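Hydrogenase/urease nickel incorporation protein HypB (Helicobacter pylori, PDB 4LPS) is required for nickel insertion during [NiFe] hydrogenase maturation and also for urease maturation, acting as a metal-binding GTPase of low intrinsic activity. Local coordinates at residues K70-C75 against S129-I134; N153-S158 against T171-A176; D164-Y169 against E199-L204. One frame throughout, in Å; residues are numbered along the deposited sequence.

Contact 1: residues K70-C75 against S129-I134; sequences KDFKFC and SDFLII
Two neighbouring strands of the parallel sheet in this SIMIBI-class P-loop GTPase domain begin side by side where Phe74 pairs with Phe131 and Cys75 with Leu132. Lys73 O accepts two backbone N-H groups: Phe131 N lies in its carbonyl plane at 3.0 Å, while Asp130 N, at 2.9 Å, stands above that plane. The ladder continues with Cys75 N bonded to Phe131 O and then, much straighter (171° at the hydrogen), Ile133 N to Cys75 O at 2.9 Å. The Phe72 ring, with CG anti to the backbone N (chi1 -169°), reaches the second strand with its end and places CE1 over the centre of the Phe131 ring, 3.4 Å above its plane, the two planes meeting at 40°. Ile133 CD1 reaches Phe74 CD2 at 3.6 Å and also touches Phe72, and helix 218-234 packs on Phe72 and Phe131. On the other face Cys75 SG meets Leu132 CD1, with helix 110-122 beyond. Water 1 joins Asp71 O, Lys73 N and Asp130 OD2 just before the two strands. The chemistry is thus divided: backbone bonds set the register, the water ties together the entering loops, and aromatic and aliphatic groups bury the face bearing Phe74 and Phe131.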
loop_
_atom_site.group_PDB
_atom_site.type_symbol
_atom_site.label_atom_id
_atom_site.label_comp_id
_atom_site.label_asym_id
_atom_site.label_seq_id
_atom_site.Cartn_x
_atom_site.Cartn_y
_atom_site.Cartn_z
ATOM N N LYS A 70 -17.770 -4.137 -4.008
ATOM C CA LYS A 70 -18.233 -3.362 -5.151
ATOM C C LYS A 70 -18.270 -1.870 -4.845
ATOM O O LYS A 70 -18.176 -1.036 -5.752
ATOM C CB LYS A 70 -19.611 -3.864 -5.591
ATOM C CG LYS A 70 -19.561 -5.274 -6.168
ATOM C CD LYS A 70 -18.431 -5.393 -7.179
ATOM C CE LYS A 70 -17.424 -6.467 -6.779
ATOM N NZ LYS A 70 -16.326 -6.579 -7.780
ATOM N N ASP A 71 -18.378 -1.537 -3.561
ATOM C CA ASP A 71 -18.340 -0.143 -3.135
ATOM C C ASP A 71 -16.906 0.368 -3.018
ATOM O O ASP A 71 -16.683 1.521 -2.645
ATOM C CB ASP A 71 -19.071 0.031 -1.800
ATOM C CG ASP A 71 -18.453 -0.793 -0.684
ATOM O OD1 ASP A 71 -17.825 -1.829 -0.983
ATOM O OD2 ASP A 71 -18.590 -0.403 0.496
ATOM N N PHE A 72 -15.939 -0.479 -3.354
ATOM C CA PHE A 72 -14.538 -0.080 -3.305
ATOM C C PHE A 72 -13.955 -0.080 -4.713
ATOM O O PHE A 72 -13.524 -1.117 -5.224
ATOM C CB PHE A 72 -13.742 -1.010 -2.388
ATOM C CG PHE A 72 -12.356 -0.522 -2.087
ATOM C CD1 PHE A 72 -12.160 0.650 -1.372
ATOM C CD2 PHE A 72 -11.248 -1.239 -2.511
ATOM C CE1 PHE A 72 -10.883 1.101 -1.090
ATOM C CE2 PHE A 72 -9.967 -0.796 -2.235
ATOM C CZ PHE A 72 -9.784 0.376 -1.522
ATOM N N LYS A 73 -13.947 1.100 -5.325
ATOM C CA LYS A 73 -13.579 1.256 -6.726
ATOM C C LYS A 73 -12.149 1.754 -6.858
ATOM O O LYS A 73 -11.837 2.877 -6.458
ATOM C CB LYS A 73 -14.529 2.232 -7.420
ATOM C CG LYS A 73 -15.997 1.860 -7.307
ATOM C CD LYS A 73 -16.872 3.040 -7.688
ATOM C CE LYS A 73 -18.325 2.777 -7.334
ATOM N NZ LYS A 73 -19.170 3.987 -7.540
ATOM N N PHE A 74 -11.279 0.917 -7.412
ATOM C CA PHE A 74 -9.867 1.261 -7.508
ATOM C C PHE A 74 -9.181 0.677 -8.737
ATOM O O PHE A 74 -9.657 -0.290 -9.334
ATOM C CB PHE A 74 -9.133 0.805 -6.243
ATOM C CG PHE A 74 -9.008 -0.686 -6.118
ATOM C CD1 PHE A 74 -10.073 -1.445 -5.660
ATOM C CD2 PHE A 74 -7.827 -1.329 -6.453
ATOM C CE1 PHE A 74 -9.966 -2.816 -5.536
ATOM C CE2 PHE A 74 -7.712 -2.702 -6.335
ATOM C CZ PHE A 74 -8.781 -3.447 -5.876
ATOM N N CYS A 75 -8.060 1.287 -9.108
ATOM C CA CYS A 75 -7.159 0.731 -10.109
ATOM C C CYS A 75 -5.770 0.660 -9.481
ATOM O O CYS A 75 -5.524 1.271 -8.437
ATOM C CB CYS A 75 -7.169 1.563 -11.395
ATOM S SG CYS A 75 -6.751 3.293 -11.186
ATOM N N SER A 129 -12.538 5.264 -10.916
ATOM C CA SER A 129 -11.935 4.889 -9.639
ATOM C C SER A 129 -12.015 5.993 -8.586
ATOM O O SER A 129 -11.834 7.174 -8.891
ATOM C CB SER A 129 -10.469 4.489 -9.843
ATOM O OG SER A 129 -10.350 3.402 -10.747
ATOM N N ASP A 130 -12.292 5.590 -7.348
ATOM C CA ASP A 130 -12.187 6.480 -6.199
ATOM C C ASP A 130 -10.793 6.394 -5.600
ATOM O O ASP A 130 -10.320 7.322 -4.943
ATOM C CB ASP A 130 -13.238 6.129 -5.143
ATOM C CG ASP A 130 -14.646 6.423 -5.606
ATOM O OD1 ASP A 130 -14.830 7.412 -6.343
ATOM O OD2 ASP A 130 -15.568 5.665 -5.237
ATOM N N PHE A 131 -10.138 5.266 -5.842
ATOM C CA PHE A 131 -8.820 5.015 -5.284
ATOM C C PHE A 131 -7.834 4.636 -6.378
ATOM O O PHE A 131 -8.168 3.894 -7.302
ATOM C CB PHE A 131 -8.871 3.896 -4.237
ATOM C CG PHE A 131 -9.731 4.207 -3.041
ATOM C CD1 PHE A 131 -11.104 4.012 -3.081
ATOM C CD2 PHE A 131 -9.158 4.677 -1.869
ATOM C CE1 PHE A 131 -11.891 4.292 -1.972
ATOM C CE2 PHE A 131 -9.938 4.958 -0.758
ATOM C CZ PHE A 131 -11.304 4.765 -0.810
ATOM N N LEU A 132 -6.619 5.160 -6.272
ATOM C CA LEU A 132 -5.508 4.650 -7.062
ATOM C C LEU A 132 -4.534 4.021 -6.089
ATOM O O LEU A 132 -4.031 4.685 -5.181
ATOM C CB LEU A 132 -4.839 5.757 -7.883
ATOM C CG LEU A 132 -3.508 5.374 -8.541
ATOM C CD1 LEU A 132 -3.724 4.425 -9.707
ATOM C CD2 LEU A 132 -2.755 6.611 -9.004
ATOM N N ILE A 133 -4.272 2.736 -6.278
ATOM C CA ILE A 133 -3.468 1.993 -5.326
ATOM C C ILE A 133 -2.106 1.641 -5.905
ATOM O O ILE A 133 -2.002 1.022 -6.966
ATOM C CB ILE A 133 -4.196 0.708 -4.870
ATOM C CG1 ILE A 133 -5.483 1.078 -4.122
ATOM C CG2 ILE A 133 -3.292 -0.145 -3.992
ATOM C CD1 ILE A 133 -6.222 -0.101 -3.503
ATOM N N ILE A 134 -1.065 2.068 -5.203
ATOM C CA ILE A 134 0.304 1.748 -5.567
ATOM C C ILE A 134 0.803 0.581 -4.724
ATOM O O ILE A 134 0.887 0.689 -3.497
ATOM C CB ILE A 134 1.235 2.968 -5.377
ATOM C CG1 ILE A 134 0.764 4.136 -6.248
ATOM C CG2 ILE A 134 2.678 2.612 -5.700
ATOM C CD1 ILE A 134 1.429 5.456 -5.917
HETATM O O HOH W 1 -14.893 3.421 -3.806
#

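Contact 2: residues N153-S158 against T171-A176; sequences NIVLLS and TMFMCA
The Phe173 ring is met at its edge, near its plane, by Leu157 CB, 4.0 Å from Phe173 CZ, and obliquely by Val155 CG1, which makes an off-centre CH-pi contact 4.3 Å from the ring centroid. The ring also touches Met201 and Leu204 of helix 194-204. This is the packing of a short helix, 170-174, on strand 152-158 within the beta-alpha-beta crossover that leads to the adjacent parallel strand 178-182. Val155 is the central side chain. With CG1 anti to its backbone N (chi1 -180°), it sends one methyl to the phenyl ring and the other, CG2, to Met172 and Ala176, at 3.8 Å from both Met172 SD and Ala176 CB. The Met172 chain bends at chi2 and chi3, and its CG also lies against both valine methyls. At the start of the strand the contact turns polar. Water 2 accepts from Asn153 ND2 and lies 2.8 Å from Cys175 O, to which it can donate, though other acceptors compete for its protons; Asn153 OD1 accepts a hydrogen bond from Asn50 ND2. Beside this water the backbones come close: Ala176 CA directs its hydrogen at Asn153 O, 3.3 Å from the carbon, with an angle of 146° at the hydrogen.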
loop_
_atom_site.group_PDB
_atom_site.type_symbol
_atom_site.label_atom_id
_atom_site.label_comp_id
_atom_site.label_asym_id
_atom_site.label_seq_id
_atom_site.Cartn_x
_atom_site.Cartn_y
_atom_site.Cartn_z
ATOM N N ASN A 153 0.285 6.095 3.275
ATOM C CA ASN A 153 1.308 5.082 3.101
ATOM C C ASN A 153 1.084 3.999 4.145
ATOM O O ASN A 153 1.165 4.251 5.347
ATOM C CB ASN A 153 2.702 5.694 3.221
ATOM C CG ASN A 153 2.907 6.853 2.269
ATOM O OD1 ASN A 153 3.200 6.658 1.087
ATOM N ND2 ASN A 153 2.745 8.069 2.775
ATOM N N ILE A 154 0.774 2.797 3.678
ATOM C CA ILE A 154 0.388 1.716 4.571
ATOM C C ILE A 154 1.366 0.549 4.476
ATOM O O ILE A 154 1.722 0.104 3.382
ATOM C CB ILE A 154 -1.043 1.249 4.265
ATOM C CG1 ILE A 154 -2.013 2.420 4.464
ATOM C CG2 ILE A 154 -1.427 0.075 5.156
ATOM C CD1 ILE A 154 -3.400 2.199 3.887
ATOM N N VAL A 155 1.809 0.075 5.638
ATOM C CA VAL A 155 2.822 -0.970 5.714
ATOM C C VAL A 155 2.253 -2.295 6.227
ATOM O O VAL A 155 1.582 -2.336 7.258
ATOM C CB VAL A 155 3.991 -0.542 6.624
ATOM C CG1 VAL A 155 5.042 -1.635 6.690
ATOM C CG2 VAL A 155 4.610 0.755 6.115
ATOM N N LEU A 156 2.517 -3.374 5.494
ATOM C CA LEU A 156 2.155 -4.710 5.952
ATOM C C LEU A 156 3.324 -5.375 6.658
ATOM O O LEU A 156 4.461 -5.328 6.184
ATOM C CB LEU A 156 1.689 -5.598 4.791
ATOM C CG LEU A 156 0.296 -5.398 4.187
ATOM C CD1 LEU A 156 0.200 -4.125 3.355
ATOM C CD2 LEU A 156 -0.077 -6.611 3.348
ATOM N N LEU A 157 3.043 -5.960 7.815
ATOM C CA LEU A 157 3.985 -6.852 8.475
ATOM C C LEU A 157 3.306 -8.204 8.625
ATOM O O LEU A 157 2.317 -8.327 9.350
ATOM C CB LEU A 157 4.414 -6.304 9.840
ATOM C CG LEU A 157 5.236 -7.256 10.714
ATOM C CD1 LEU A 157 6.508 -7.680 9.998
ATOM C CD2 LEU A 157 5.564 -6.629 12.065
ATOM N N SER A 158 3.824 -9.215 7.937
ATOM C CA SER A 158 3.190 -10.524 7.971
ATOM C C SER A 158 3.686 -11.303 9.174
ATOM O O SER A 158 4.837 -11.150 9.593
ATOM C CB SER A 158 3.444 -11.300 6.676
ATOM O OG SER A 158 4.679 -11.985 6.709
ATOM N N THR A 171 12.408 3.195 10.162
ATOM C CA THR A 171 12.123 4.268 9.209
ATOM C C THR A 171 10.921 3.921 8.333
ATOM O O THR A 171 10.114 4.790 8.003
ATOM C CB THR A 171 13.349 4.574 8.312
ATOM O OG1 THR A 171 14.440 5.028 9.126
ATOM C CG2 THR A 171 13.024 5.648 7.286
ATOM N N MET A 172 10.785 2.650 7.972
ATOM C CA MET A 172 9.610 2.224 7.219
ATOM C C MET A 172 8.331 2.380 8.037
ATOM O O MET A 172 7.335 2.913 7.549
ATOM C CB MET A 172 9.760 0.778 6.746
ATOM C CG MET A 172 8.522 0.237 6.046
ATOM S SD MET A 172 8.066 1.096 4.521
ATOM C CE MET A 172 9.333 0.505 3.402
ATOM N N PHE A 173 8.353 1.905 9.274
ATOM C CA PHE A 173 7.155 1.924 10.105
ATOM C C PHE A 173 6.799 3.327 10.611
ATOM O O PHE A 173 5.644 3.586 10.946
ATOM C CB PHE A 173 7.314 0.950 11.274
ATOM C CG PHE A 173 7.189 -0.493 10.870
ATOM C CD1 PHE A 173 5.938 -1.074 10.722
ATOM C CD2 PHE A 173 8.315 -1.261 10.607
ATOM C CE1 PHE A 173 5.809 -2.401 10.342
ATOM C CE2 PHE A 173 8.194 -2.588 10.225
ATOM C CZ PHE A 173 6.942 -3.158 10.091
ATOM N N MET A 174 7.781 4.224 10.673
ATOM C CA MET A 174 7.511 5.616 11.031
ATOM C C MET A 174 6.824 6.403 9.905
ATOM O O MET A 174 6.289 7.484 10.144
ATOM C CB MET A 174 8.797 6.331 11.463
ATOM C CG MET A 174 9.153 6.112 12.932
ATOM S SD MET A 174 10.655 6.964 13.458
ATOM C CE MET A 174 11.902 6.133 12.478
ATOM N N CYS A 175 6.843 5.883 8.680
ATOM C CA CYS A 175 6.156 6.571 7.590
ATOM C C CYS A 175 4.738 6.042 7.385
ATOM O O CYS A 175 3.995 6.545 6.540
ATOM C CB CYS A 175 6.954 6.454 6.288
ATOM S SG CYS A 175 6.705 4.947 5.343
ATOM N N ALA A 176 4.366 5.033 8.166
ATOM C CA ALA A 176 3.048 4.416 8.050
ATOM C C ALA A 176 1.946 5.286 8.651
ATOM O O ALA A 176 2.063 5.765 9.780
ATOM C CB ALA A 176 3.048 3.048 8.712
HETATM O O HOH W 2 2.598 8.721 5.510
#

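Contact 3: residues D164-Y169 against E199-L204; sequences DKVLKY and EDMQKL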
loop_
_atom_site.group_PDB
_atom_site.type_symbol
_atom_site.label_atom_id
_atom_site.label_comp_id
_atom_site.label_asym_id
_atom_site.label_seq_id
_atom_site.Cartn_x
_atom_site.Cartn_y
_atom_site.Cartn_z
ATOM N N ASP A 164 9.227 -8.935 15.714
ATOM C CA ASP A 164 10.310 -8.047 16.123
ATOM C C ASP A 164 10.714 -7.051 15.039
ATOM O O ASP A 164 11.653 -6.274 15.219
ATOM C CB ASP A 164 11.530 -8.875 16.529
ATOM C CG ASP A 164 12.139 -9.628 15.358
ATOM O OD1 ASP A 164 11.383 -10.086 14.476
ATOM O OD2 ASP A 164 13.378 -9.762 15.314
ATOM N N LYS A 165 10.002 -7.056 13.918
ATOM C CA LYS A 165 10.495 -6.367 12.731
ATOM C C LYS A 165 10.317 -4.854 12.787
ATOM O O LYS A 165 11.005 -4.122 12.069
ATOM C CB LYS A 165 9.815 -6.929 11.485
ATOM C CG LYS A 165 10.259 -8.348 11.147
ATOM C CD LYS A 165 11.723 -8.358 10.730
ATOM C CE LYS A 165 12.208 -9.765 10.435
ATOM N NZ LYS A 165 12.360 -10.576 11.678
ATOM N N VAL A 166 9.399 -4.384 13.629
ATOM C CA VAL A 166 9.071 -2.961 13.658
ATOM C C VAL A 166 10.299 -2.138 14.043
ATOM O O VAL A 166 10.649 -1.176 13.360
ATOM C CB VAL A 166 7.918 -2.652 14.637
ATOM C CG1 VAL A 166 7.747 -1.150 14.812
ATOM C CG2 VAL A 166 6.621 -3.267 14.142
ATOM N N LEU A 167 10.948 -2.518 15.137
ATOM C CA LEU A 167 12.144 -1.813 15.587
ATOM C C LEU A 167 13.369 -2.079 14.707
ATOM O O LEU A 167 14.338 -1.319 14.747
ATOM C CB LEU A 167 12.460 -2.177 17.040
ATOM C CG LEU A 167 11.507 -1.599 18.090
ATOM C CD1 LEU A 167 12.146 -1.583 19.475
ATOM C CD2 LEU A 167 11.052 -0.207 17.697
ATOM N N LYS A 168 13.333 -3.157 13.927
ATOM C CA LYS A 168 14.429 -3.463 13.011
ATOM C C LYS A 168 14.372 -2.604 11.758
ATOM O O LYS A 168 15.399 -2.345 11.129
ATOM C CB LYS A 168 14.417 -4.942 12.628
ATOM C CG LYS A 168 15.037 -5.855 13.675
ATOM C CD LYS A 168 15.029 -7.299 13.204
ATOM C CE LYS A 168 15.831 -8.183 14.141
ATOM N NZ LYS A 168 15.716 -9.621 13.769
ATOM N N TYR A 169 13.170 -2.166 11.396
ATOM C CA TYR A 169 13.014 -1.295 10.240
ATOM C C TYR A 169 12.204 -0.055 10.621
ATOM O O TYR A 169 11.135 0.192 10.058
ATOM C CB TYR A 169 12.356 -2.058 9.086
ATOM C CG TYR A 169 13.158 -3.270 8.663
ATOM C CD1 TYR A 169 13.022 -4.485 9.327
ATOM C CD2 TYR A 169 14.092 -3.185 7.640
ATOM C CE1 TYR A 169 13.763 -5.589 8.958
ATOM C CE2 TYR A 169 14.841 -4.285 7.265
ATOM C CZ TYR A 169 14.672 -5.482 7.928
ATOM O OH TYR A 169 15.419 -6.577 7.557
ATOM N N GLU A 199 3.465 -2.566 20.975
ATOM C CA GLU A 199 4.314 -1.805 21.881
ATOM C C GLU A 199 5.426 -1.086 21.129
ATOM O O GLU A 199 5.799 0.035 21.482
ATOM C CB GLU A 199 4.905 -2.723 22.951
ATOM C CG GLU A 199 3.893 -3.198 23.983
ATOM C CD GLU A 199 4.358 -4.433 24.729
ATOM O OE1 GLU A 199 3.519 -5.076 25.396
ATOM O OE2 GLU A 199 5.562 -4.758 24.649
ATOM N N ASP A 200 5.969 -1.746 20.111
ATOM C CA ASP A 200 6.989 -1.142 19.261
ATOM C C ASP A 200 6.429 0.044 18.488
ATOM O O ASP A 200 7.076 1.086 18.372
ATOM C CB ASP A 200 7.565 -2.177 18.297
ATOM C CG ASP A 200 8.528 -3.125 18.974
ATOM O OD1 ASP A 200 8.833 -2.916 20.168
ATOM O OD2 ASP A 200 8.989 -4.077 18.306
ATOM N N MET A 201 5.226 -0.123 17.948
ATOM C CA MET A 201 4.561 0.966 17.242
ATOM C C MET A 201 4.190 2.086 18.203
ATOM O O MET A 201 4.140 3.254 17.813
ATOM C CB MET A 201 3.312 0.475 16.506
ATOM C CG MET A 201 3.594 -0.277 15.218
ATOM S SD MET A 201 4.538 0.723 14.048
ATOM C CE MET A 201 3.428 2.105 13.786
ATOM N N GLN A 202 3.914 1.727 19.453
ATOM C CA GLN A 202 3.611 2.721 20.476
ATOM C C GLN A 202 4.777 3.688 20.669
ATOM O O GLN A 202 4.576 4.887 20.861
ATOM C CB GLN A 202 3.280 2.036 21.804
ATOM C CG GLN A 202 1.844 1.549 21.913
ATOM C CD GLN A 202 0.834 2.677 21.928
ATOM O OE1 GLN A 202 -0.246 2.562 21.347
ATOM N NE2 GLN A 202 1.173 3.771 22.601
ATOM N N LYS A 203 5.994 3.156 20.618
ATOM C CA LYS A 203 7.205 3.964 20.739
ATOM C C LYS A 203 7.467 4.794 19.480
ATOM O O LYS A 203 7.836 5.966 19.563
ATOM C CB LYS A 203 8.410 3.073 21.055
ATOM C CG LYS A 203 8.242 2.245 22.332
ATOM C CD LYS A 203 9.584 1.769 22.883
ATOM C CE LYS A 203 10.012 0.448 22.262
ATOM N NZ LYS A 203 9.307 -0.712 22.878
ATOM N N LEU A 204 7.281 4.173 18.319
ATOM C CA LEU A 204 7.640 4.791 17.046
ATOM C C LEU A 204 6.603 5.801 16.576
ATOM O O LEU A 204 6.930 6.954 16.294
ATOM C CB LEU A 204 7.823 3.716 15.971
ATOM C CG LEU A 204 9.249 3.371 15.540
ATOM C CD1 LEU A 204 10.137 3.163 16.750
ATOM C CD2 LEU A 204 9.246 2.135 14.656
HETATM O O HOH W 3 8.123 -5.465 16.171
#
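On the periphery of the G domain, the short, weakly bonded helix around 165-168, within the connection that follows strand 152-158, packs against the last turns of helix 194-204. Val166 and Asp200 form the closest backbone approach, their CA atoms 6.2 Å apart. Val166 points at the longer helix, and its CG1, anti to the backbone N (chi1 171°), gathers three partners: Asp200 CB at 3.6 Å, Leu204 CD2 and the sulfur of Met201. Val166 and Leu204 run past each other in opposite directions, so that their branches touch flank to flank. Leu167 crosses the Asp200 side chain at about a right angle. Leu167 CG comes 3.5 Å from Asp200 CG, and its two methyls part, CD1 towards Asp200 OD1 and the aliphatic end of Lys203, CD2 to Leu204 CD1 at 3.6 Å. Phe173 of helix 170-174 packs against both Val166 and Met201.

The carboxylate of Asp200 has several partners. OD2 accepts from water 3 at 2.7 Å, and that water in turn takes the N-H of Val166, a polar link between the helices. OD1 is hydrogen-bonded to Gln196 NE2 and forms a salt bridge with Lys203 NZ at 3.5 Å. Asp164, whose CB points away from this interface, binds two lysines of its own segment, Lys165 NZ to OD1 and Lys168 NZ to OD2 at 2.8 Å, both on the syn side. Lys165 NZ also bonds to Glu161 O, and both Lys165 and Glu161 belong to a GDP pocket.

The interface therefore combines an apolar seam with one buried carboxylate, whose charge is probably eased by Lys203, Gln196 and the water, the last also tying it to the backbone of the short helix.

Contacts 2 and 3 touch directly, their centres 10 Å apart: Phe173 CE2 lies 3.6 Å from Val166 CA, Leu157 CD1 3.7 Å from Lys165 CB, and Met174 meets Leu204. Their segments alternate along the chain. Strand 152-158, both short helices and helix 194-204 pack together here. Contact 1 lies across the chain's centre, about 21 Å from contact 2 and 30 Å from contact 3 between centres, joined to contact 2 through the shared sheet, in which strand 47-52 separates strands 131-135 and 152-158. The side chain of Ile133 is about 11 Å from the bound magnesium, that of Val155 about 11 Å from GDP, and that of Met172 about 10 Å from nickel.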